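Local atomic coordinates of exopolygalacturonase (Yersinia enterocolitica, PDB entry 2UVF), a protein that probably hydrolyses polygalacturonic acid chains of pectin from their ends, as a periplasmic family 28 glycoside hydrolase with a parallel beta-helix fold. Residues A[170-181]-A[196-207]; A[269-277]-A[301-309]. All coordinates share one frame; numbering follows the deposited sequence.

Contact 1. Residues A[170-181]-A[196-207]; sequences TLNTKAIQQAID and YKSGALWLKSDM
With chi1 at -42°, Thr-173 sets OG1 beside its own backbone N and CG2 beside its carbonyl carbon; OG1 thereby accepts the N-H of Gly-199 (N to OG1 2.9 Å), while CG2 lies 3.4 Å from O of Ala-200. Asn-172, its CG anti to the carbonyl carbon (chi1 -66°), folds its amide back toward the strand, and O of Lys-197 is gripped twice: by Asn-172 N at 2.9 Å, and by Asn-172 ND2 at 3.3 Å, in the carbonyl plane on a lone pair. The other end of that amide, OD1, accepts from Ile-165 N, which fixes its rotation. Along the helix, Ile-176 rests CG2 against both methyls of Leu-201, CD1 and CD2 each 3.6 Å away, the two side chains crossing at about a right angle. One turn on, CG2 of Ile-180 meets SD of Met-207 at 3.6 Å, and CD1 of Ile-180 lies 4.1 Å from CD2 of Leu-203. Leu-217 of strand 215-219 touches both Ile-176 and Leu-201 and adds to this apolar layer. Helix 173-181 runs almost perpendicular to strand 196-198 (87°), covering the N-terminal end of the right-handed parallel beta-helix, a cap characteristic of pectin-degrading enzymes of this fold.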
loop_
_atom_site.group_PDB
_atom_site.type_symbol
_atom_site.label_atom_id
_atom_site.label_comp_id
_atom_site.label_asym_id
_atom_site.label_seq_id
_atom_site.Cartn_x
_atom_site.Cartn_y
_atom_site.Cartn_z
ATOM N N THR A 170 3.764 23.808 22.736
ATOM C CA THR A 170 4.082 22.696 23.616
ATOM C C THR A 170 4.460 21.533 22.697
ATOM O O THR A 170 3.644 21.073 21.892
ATOM C CB THR A 170 2.920 22.315 24.557
ATOM O OG1 THR A 170 2.571 23.442 25.370
ATOM C CG2 THR A 170 3.307 21.145 25.469
ATOM N N LEU A 171 5.718 21.107 22.786
ATOM C CA LEU A 171 6.154 19.852 22.185
ATOM C C LEU A 171 5.715 18.719 23.119
ATOM O O LEU A 171 6.065 18.698 24.306
ATOM C CB LEU A 171 7.670 19.855 21.964
ATOM C CG LEU A 171 8.331 18.557 21.496
ATOM C CD1 LEU A 171 8.069 18.292 20.011
ATOM C CD2 LEU A 171 9.828 18.606 21.787
ATOM N N ASN A 172 4.935 17.788 22.583
ATOM C CA ASN A 172 4.260 16.788 23.402
ATOM C C ASN A 172 4.918 15.412 23.424
ATOM O O ASN A 172 4.336 14.473 23.971
ATOM C CB ASN A 172 2.796 16.652 22.964
ATOM C CG ASN A 172 1.986 17.900 23.237
ATOM O OD1 ASN A 172 1.630 18.185 24.381
ATOM N ND2 ASN A 172 1.679 18.649 22.184
ATOM N N THR A 173 6.117 15.290 22.843
ATOM C CA THR A 173 6.833 14.002 22.758
ATOM C C THR A 173 6.830 13.285 24.098
ATOM O O THR A 173 6.548 12.085 24.158
ATOM C CB THR A 173 8.317 14.150 22.332
ATOM O OG1 THR A 173 8.446 15.101 21.271
ATOM C CG2 THR A 173 8.886 12.814 21.888
ATOM N N LYS A 174 7.141 14.044 25.155
ATOM C CA LYS A 174 7.271 13.537 26.526
ATOM C C LYS A 174 5.935 13.115 27.141
ATOM O O LYS A 174 5.831 12.036 27.727
ATOM C CB LYS A 174 7.978 14.568 27.411
ATOM C CG LYS A 174 8.943 13.933 28.404
ATOM C CD LYS A 174 10.159 14.825 28.667
ATOM C CE LYS A 174 11.438 13.997 28.794
ATOM N NZ LYS A 174 11.923 13.511 27.461
ATOM N N ALA A 175 4.923 13.965 26.996
ATOM C CA ALA A 175 3.563 13.640 27.421
ATOM C C ALA A 175 3.046 12.364 26.748
ATOM O O ALA A 175 2.618 11.425 27.432
ATOM C CB ALA A 175 2.640 14.805 27.133
ATOM N N ILE A 176 3.107 12.332 25.412
ATOM C CA ILE A 176 2.642 11.182 24.621
ATOM C C ILE A 176 3.440 9.911 24.934
ATOM O O ILE A 176 2.862 8.836 25.086
ATOM C CB ILE A 176 2.649 11.480 23.089
ATOM C CG1 ILE A 176 1.664 12.610 22.758
ATOM C CG2 ILE A 176 2.283 10.223 22.284
ATOM C CD1 ILE A 176 1.998 13.396 21.513
ATOM N N GLN A 177 4.760 10.047 25.035
ATOM C CA GLN A 177 5.629 8.926 25.408
ATOM C C GLN A 177 5.324 8.421 26.810
ATOM O O GLN A 177 5.263 7.217 27.030
ATOM C CB GLN A 177 7.098 9.327 25.317
ATOM C CG GLN A 177 8.029 8.150 25.229
ATOM C CD GLN A 177 7.941 7.469 23.890
ATOM O OE1 GLN A 177 7.423 6.352 23.781
ATOM N NE2 GLN A 177 8.430 8.150 22.849
ATOM N N GLN A 178 5.130 9.354 27.743
ATOM C CA GLN A 178 4.725 9.059 29.117
ATOM C C GLN A 178 3.463 8.193 29.106
ATOM O O GLN A 178 3.402 7.165 29.800
ATOM C CB GLN A 178 4.472 10.369 29.877
ATOM C CG GLN A 178 5.216 10.525 31.189
ATOM C CD GLN A 178 5.932 11.868 31.278
ATOM O OE1 GLN A 178 7.139 11.946 31.037
ATOM N NE2 GLN A 178 5.188 12.932 31.599
ATOM N N ALA A 179 2.477 8.601 28.293
ATOM C CA ALA A 179 1.205 7.874 28.159
ATOM C C ALA A 179 1.360 6.459 27.600
ATOM O O ALA A 179 0.739 5.527 28.109
ATOM C CB ALA A 179 0.192 8.683 27.332
ATOM N N ILE A 180 2.186 6.301 26.561
ATOM C CA ILE A 180 2.490 4.969 26.006
ATOM C C ILE A 180 3.276 4.124 27.010
ATOM O O ILE A 180 3.041 2.920 27.127
ATOM C CB ILE A 180 3.270 5.033 24.656
ATOM C CG1 ILE A 180 2.460 5.768 23.579
ATOM C CG2 ILE A 180 3.627 3.628 24.174
ATOM C CD1 ILE A 180 3.310 6.353 22.457
ATOM N N ASP A 181 4.212 4.754 27.722
ATOM C CA ASP A 181 5.016 4.062 28.737
ATOM C C ASP A 181 4.129 3.500 29.852
ATOM O O ASP A 181 4.255 2.332 30.221
ATOM C CB ASP A 181 6.097 4.986 29.316
ATOM C CG ASP A 181 7.272 5.188 28.377
ATOM O OD1 ASP A 181 7.556 4.293 27.551
ATOM O OD2 ASP A 181 7.927 6.251 28.475
ATOM N N TYR A 196 -1.501 18.443 18.261
ATOM C CA TYR A 196 -0.386 18.110 19.163
ATOM C C TYR A 196 0.925 17.869 18.404
ATOM O O TYR A 196 1.127 16.793 17.820
ATOM C CB TYR A 196 -0.734 16.852 19.972
ATOM C CG TYR A 196 -2.077 16.915 20.680
ATOM C CD1 TYR A 196 -2.165 17.259 22.026
ATOM C CD2 TYR A 196 -3.262 16.629 19.998
ATOM C CE1 TYR A 196 -3.416 17.321 22.685
ATOM C CE2 TYR A 196 -4.509 16.688 20.641
ATOM C CZ TYR A 196 -4.575 17.031 21.976
ATOM O OH TYR A 196 -5.796 17.088 22.594
ATOM N N LYS A 197 1.805 18.873 18.399
ATOM C CA LYS A 197 3.169 18.716 17.860
ATOM C C LYS A 197 3.937 17.679 18.679
ATOM O O LYS A 197 3.799 17.608 19.906
ATOM C CB LYS A 197 3.920 20.054 17.821
ATOM C CG LYS A 197 5.317 19.953 17.213
ATOM C CD LYS A 197 5.846 21.284 16.688
ATOM C CE LYS A 197 5.298 21.575 15.295
ATOM N NZ LYS A 197 6.288 22.262 14.438
ATOM N N SER A 198 4.717 16.847 17.998
ATOM C CA SER A 198 5.452 15.773 18.661
ATOM C C SER A 198 6.664 15.375 17.829
ATOM O O SER A 198 6.695 15.601 16.616
ATOM C CB SER A 198 4.538 14.573 18.914
ATOM O OG SER A 198 5.250 13.444 19.409
ATOM N N GLY A 199 7.669 14.815 18.500
ATOM C CA GLY A 199 8.823 14.210 17.831
ATOM C C GLY A 199 8.619 12.716 17.768
ATOM O O GLY A 199 7.517 12.223 18.035
ATOM N N ALA A 200 9.675 11.984 17.442
ATOM C CA ALA A 200 9.588 10.523 17.355
ATOM C C ALA A 200 9.025 9.903 18.619
ATOM O O ALA A 200 9.437 10.249 19.716
ATOM C CB ALA A 200 10.952 9.904 17.024
ATOM N N LEU A 201 8.081 8.985 18.447
ATOM C CA LEU A 201 7.476 8.249 19.552
ATOM C C LEU A 201 7.770 6.777 19.315
ATOM O O LEU A 201 8.019 6.377 18.190
ATOM C CB LEU A 201 5.958 8.480 19.606
ATOM C CG LEU A 201 5.435 9.925 19.598
ATOM C CD1 LEU A 201 3.989 9.975 19.106
ATOM C CD2 LEU A 201 5.571 10.614 20.970
ATOM N N TRP A 202 7.749 5.976 20.376
ATOM C CA TRP A 202 8.191 4.593 20.300
ATOM C C TRP A 202 7.119 3.715 20.915
ATOM O O TRP A 202 6.815 3.823 22.106
ATOM C CB TRP A 202 9.542 4.413 21.010
ATOM C CG TRP A 202 10.575 5.397 20.544
ATOM C CD1 TRP A 202 10.749 6.684 20.992
ATOM C CD2 TRP A 202 11.563 5.187 19.531
ATOM N NE1 TRP A 202 11.785 7.288 20.310
ATOM C CE2 TRP A 202 12.301 6.394 19.406
ATOM C CE3 TRP A 202 11.895 4.101 18.710
ATOM C CZ2 TRP A 202 13.360 6.542 18.494
ATOM C CZ3 TRP A 202 12.957 4.249 17.804
ATOM C CH2 TRP A 202 13.675 5.463 17.713
ATOM N N LEU A 203 6.525 2.867 20.083
ATOM C CA LEU A 203 5.415 2.037 20.509
ATOM C C LEU A 203 5.957 0.773 21.143
ATOM O O LEU A 203 7.159 0.498 21.092
ATOM C CB LEU A 203 4.498 1.687 19.320
ATOM C CG LEU A 203 3.795 2.805 18.535
ATOM C CD1 LEU A 203 2.955 2.215 17.440
ATOM C CD2 LEU A 203 2.927 3.676 19.423
ATOM N N LYS A 204 5.061 0.012 21.750
ATOM C CA LYS A 204 5.422 -1.260 22.348
ATOM C C LYS A 204 4.297 -2.244 22.099
ATOM O O LYS A 204 3.183 -1.847 21.716
ATOM C CB LYS A 204 5.678 -1.116 23.844
ATOM C CG LYS A 204 4.506 -0.543 24.647
ATOM C CD LYS A 204 4.344 -1.327 25.937
ATOM C CE LYS A 204 3.443 -0.621 26.920
ATOM N NZ LYS A 204 4.233 0.330 27.757
ATOM N N SER A 205 4.612 -3.521 22.314
ATOM C CA SER A 205 3.678 -4.622 22.129
ATOM C C SER A 205 2.361 -4.465 22.910
ATOM O O SER A 205 2.297 -3.743 23.912
ATOM C CB SER A 205 4.368 -5.937 22.487
ATOM O OG SER A 205 5.524 -6.110 21.673
ATOM N N ASP A 206 1.322 -5.145 22.417
ATOM C CA ASP A 206 0.000 -5.211 23.065
ATOM C C ASP A 206 -0.583 -3.850 23.449
ATOM O O ASP A 206 -0.866 -3.588 24.627
ATOM C CB ASP A 206 0.042 -6.175 24.263
ATOM C CG ASP A 206 0.422 -7.580 23.854
ATOM O OD1 ASP A 206 -0.320 -8.193 23.056
ATOM O OD2 ASP A 206 1.462 -8.082 24.322
ATOM N N MET A 207 -0.744 -2.985 22.443
ATOM C CA MET A 207 -1.384 -1.680 22.629
ATOM C C MET A 207 -2.135 -1.205 21.371
ATOM O O MET A 207 -1.985 -1.768 20.284
ATOM C CB MET A 207 -0.364 -0.623 23.092
ATOM C CG MET A 207 0.686 -0.245 22.052
ATOM S SD MET A 207 1.523 1.303 22.401
ATOM C CE MET A 207 0.262 2.513 21.957
#

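Contact 2. Residues A[269-277]-A[301-309]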
loop_
_atom_site.group_PDB
_atom_site.type_symbol
_atom_site.label_atom_id
_atom_site.label_comp_id
_atom_site.label_asym_id
_atom_site.label_seq_id
_atom_site.Cartn_x
_atom_site.Cartn_y
_atom_site.Cartn_z
ATOM N N ILE A 269 -2.413 11.920 10.922
ATOM C CA ILE A 269 -0.980 11.930 11.226
ATOM C C ILE A 269 -0.285 12.764 10.165
ATOM O O ILE A 269 -0.270 12.398 8.978
ATOM C CB ILE A 269 -0.340 10.521 11.270
ATOM C CG1 ILE A 269 -1.178 9.561 12.136
ATOM C CG2 ILE A 269 1.095 10.638 11.792
ATOM C CD1 ILE A 269 -0.832 8.074 12.003
ATOM N N ASP A 270 0.288 13.878 10.613
ATOM C CA ASP A 270 0.885 14.865 9.744
ATOM C C ASP A 270 2.399 14.940 9.999
ATOM O O ASP A 270 2.823 15.246 11.096
ATOM C CB ASP A 270 0.202 16.222 9.939
ATOM C CG ASP A 270 0.626 17.230 8.913
ATOM O OD1 ASP A 270 1.694 17.060 8.302
ATOM O OD2 ASP A 270 -0.094 18.212 8.715
ATOM N N GLY A 271 3.196 14.632 8.976
ATOM C CA GLY A 271 4.645 14.489 9.145
ATOM C C GLY A 271 5.466 15.768 9.179
ATOM O O GLY A 271 6.625 15.742 9.602
ATOM N N ASN A 272 4.859 16.857 8.703
ATOM C CA ASN A 272 5.371 18.223 8.786
ATOM C C ASN A 272 6.595 18.412 7.891
ATOM O O ASN A 272 7.488 19.239 8.185
ATOM C CB ASN A 272 5.657 18.621 10.258
ATOM C CG ASN A 272 5.596 20.129 10.499
ATOM O OD1 ASN A 272 5.286 20.919 9.589
ATOM N ND2 ASN A 272 5.888 20.536 11.737
ATOM N N GLY A 273 6.610 17.659 6.786
ATOM C CA GLY A 273 7.794 17.487 5.976
ATOM C C GLY A 273 8.028 18.566 4.959
ATOM O O GLY A 273 9.184 18.922 4.666
ATOM N N TRP A 274 6.922 19.084 4.421
ATOM C CA TRP A 274 6.941 19.898 3.213
ATOM C C TRP A 274 5.976 21.053 3.243
ATOM O O TRP A 274 4.900 20.961 3.846
ATOM C CB TRP A 274 6.511 19.037 2.020
ATOM C CG TRP A 274 7.356 17.889 1.813
ATOM C CD1 TRP A 274 7.086 16.595 2.154
ATOM C CD2 TRP A 274 8.635 17.898 1.224
ATOM N NE1 TRP A 274 8.129 15.787 1.803
ATOM C CE2 TRP A 274 9.104 16.568 1.233
ATOM C CE3 TRP A 274 9.452 18.906 0.679
ATOM C CZ2 TRP A 274 10.337 16.221 0.704
ATOM C CZ3 TRP A 274 10.683 18.556 0.175
ATOM C CH2 TRP A 274 11.110 17.221 0.176
ATOM N N LEU A 275 6.342 22.105 2.526
ATOM C CA LEU A 275 5.441 23.200 2.269
ATOM C C LEU A 275 4.374 22.756 1.272
ATOM O O LEU A 275 4.561 21.789 0.535
ATOM C CB LEU A 275 6.221 24.418 1.751
ATOM C CG LEU A 275 7.020 25.238 2.791
ATOM C CD1 LEU A 275 7.747 26.325 2.088
ATOM C CD2 LEU A 275 6.138 25.844 3.890
ATOM N N ARG A 276 3.250 23.470 1.253
ATOM C CA ARG A 276 2.212 23.225 0.269
ATOM C C ARG A 276 2.678 23.634 -1.133
ATOM O O ARG A 276 3.621 24.415 -1.278
ATOM C CB ARG A 276 0.933 23.969 0.678
ATOM C CG ARG A 276 0.284 23.424 1.943
ATOM C CD ARG A 276 -0.278 22.047 1.715
ATOM N NE ARG A 276 -1.093 21.641 2.852
ATOM C CZ ARG A 276 -2.415 21.771 2.937
ATOM N NH1 ARG A 276 -3.095 22.294 1.935
ATOM N NH2 ARG A 276 -3.052 21.379 4.038
ATOM N N ALA A 277 2.028 23.099 -2.163
ATOM C CA ALA A 277 2.377 23.416 -3.553
ATOM C C ALA A 277 1.850 24.797 -3.963
ATOM O O ALA A 277 1.047 25.379 -3.242
ATOM C CB ALA A 277 1.847 22.350 -4.473
ATOM N N VAL A 301 15.350 21.282 -1.824
ATOM C CA VAL A 301 14.801 21.054 -0.476
ATOM C C VAL A 301 14.993 22.269 0.470
ATOM O O VAL A 301 14.192 22.512 1.368
ATOM C CB VAL A 301 15.359 19.723 0.167
ATOM C CG1 VAL A 301 16.853 19.847 0.534
ATOM C CG2 VAL A 301 14.524 19.286 1.362
ATOM N N HIS A 302 16.071 23.013 0.250
ATOM C CA HIS A 302 16.342 24.233 0.985
ATOM C C HIS A 302 15.210 25.266 0.803
ATOM O O HIS A 302 14.977 26.087 1.686
ATOM C CB HIS A 302 17.715 24.796 0.596
ATOM C CG HIS A 302 17.765 25.395 -0.774
ATOM N ND1 HIS A 302 18.121 24.673 -1.895
ATOM C CD2 HIS A 302 17.500 26.652 -1.205
ATOM C CE1 HIS A 302 18.078 25.464 -2.955
ATOM N NE2 HIS A 302 17.700 26.669 -2.562
ATOM N N GLU A 303 14.506 25.194 -0.329
ATOM C CA GLU A 303 13.306 26.010 -0.593
ATOM C C GLU A 303 11.975 25.348 -0.165
ATOM O O GLU A 303 11.065 26.027 0.303
ATOM C CB GLU A 303 13.205 26.327 -2.084
ATOM C CG GLU A 303 14.329 27.151 -2.687
ATOM C CD GLU A 303 14.315 27.080 -4.209
ATOM O OE1 GLU A 303 13.289 26.607 -4.770
ATOM O OE2 GLU A 303 15.326 27.479 -4.849
ATOM N N ASP A 304 11.868 24.030 -0.327
ATOM C CA ASP A 304 10.560 23.349 -0.270
ATOM C C ASP A 304 10.203 22.686 1.056
ATOM O O ASP A 304 9.027 22.527 1.375
ATOM C CB ASP A 304 10.449 22.307 -1.383
ATOM C CG ASP A 304 10.663 22.883 -2.745
ATOM O OD1 ASP A 304 10.294 24.039 -2.986
ATOM O OD2 ASP A 304 11.195 22.169 -3.607
ATOM N N GLY A 305 11.210 22.286 1.823
ATOM C CA GLY A 305 10.966 21.450 2.988
ATOM C C GLY A 305 10.591 22.235 4.215
ATOM O O GLY A 305 10.707 23.455 4.250
ATOM N N ILE A 306 10.116 21.519 5.220
ATOM C CA ILE A 306 9.957 22.053 6.558
ATOM C C ILE A 306 10.812 21.128 7.437
ATOM O O ILE A 306 11.991 21.410 7.633
ATOM C CB ILE A 306 8.482 22.118 7.015
ATOM C CG1 ILE A 306 7.630 22.934 6.026
ATOM C CG2 ILE A 306 8.384 22.684 8.418
ATOM C CD1 ILE A 306 6.140 23.091 6.479
ATOM N N LEU A 307 10.253 20.021 7.928
ATOM C CA LEU A 307 11.076 18.981 8.546
ATOM C C LEU A 307 12.168 18.452 7.613
ATOM O O LEU A 307 13.286 18.224 8.046
ATOM C CB LEU A 307 10.233 17.833 9.076
ATOM C CG LEU A 307 11.057 16.723 9.716
ATOM C CD1 LEU A 307 11.834 17.233 10.949
ATOM C CD2 LEU A 307 10.189 15.547 10.054
ATOM N N ALA A 308 11.848 18.288 6.332
ATOM C CA ALA A 308 12.791 17.766 5.347
ATOM C C ALA A 308 13.932 18.738 5.022
ATOM O O ALA A 308 15.056 18.297 4.757
ATOM C CB ALA A 308 12.060 17.381 4.078
ATOM N N LYS A 309 13.624 20.046 5.006
ATOM C CA LYS A 309 14.627 21.119 4.874
ATOM C C LYS A 309 15.664 21.012 5.997
ATOM O O LYS A 309 16.862 20.909 5.717
ATOM C CB LYS A 309 13.961 22.491 4.921
ATOM C CG LYS A 309 14.913 23.674 4.875
ATOM C CD LYS A 309 14.134 24.968 5.022
ATOM C CE LYS A 309 15.002 26.202 4.828
ATOM N NZ LYS A 309 14.149 27.408 4.477
#
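Gly-273 O accepts two backbone donors: Ile-306 N at 2.8 Å, from above the carbonyl plane, and Ala-308 N at 3.2 Å, in that plane on a lone pair. Next to it, Asn-272 O takes the N-H of Leu-307 (O to N 2.9 Å, 162° at the hydrogen). Leu-275 N completes the set, donating to Asp-304 O at 3.0 Å. The carbonyls of Asn-272 and Gly-273 thus receive N-H groups at the start of helix 307-317, and Trp-274 forms a single beta bridge with Gly-305. An Asx turn, Asp-270 OD1 accepting from Asn-272 N, marks the point where the chain leaves strand 268-270 of the parallel beta-helix for a long excursion carrying helices 301-304 and 307-317. Around the polar centre, the Trp-274 indole receives Ala-308 CB over one face, a CH-pi contact 4.0 Å from the centroid of its six-membered ring, while Val-301 CG2 approaches CZ3 obliquely. Tyr-326 of helix 322-328 also packs against Trp-274 and Val-301. Farther out, Ile-306 holds CG1 beside its backbone N (chi1 -56°), which carries CD1 past Trp-274 O to within 3.8 Å of Leu-275 CD2; CG2 of Ile-306 faces Asn-272 OD1, and the ND2 of that amide donates to Gly-219 O.

How the contacts relate
Following the chain from helix 173-181, contact 1 closes a short loop, in which 14 residues separate the two segments, when strand 194-202 comes back to that helix. Contact 2 opens only later, leaving strand 268-270 and closing where 301-309 returns, so the two loops lie in series, neither nesting nor crossing. Their centres are about 22 Å apart. Strand 215-219 joins them, pairing with 194-202 and with 268-270, and NZ of Lys-197 in contact 1, salt-bridged to Glu-221, packs 3.2 Å from ND2 of Asn-272 in contact 2. Contact 1 ties the end helix to the beta-helix, whereas contact 2 ties helices 301-304 and 307-317 to the turn that follows strand 268-270.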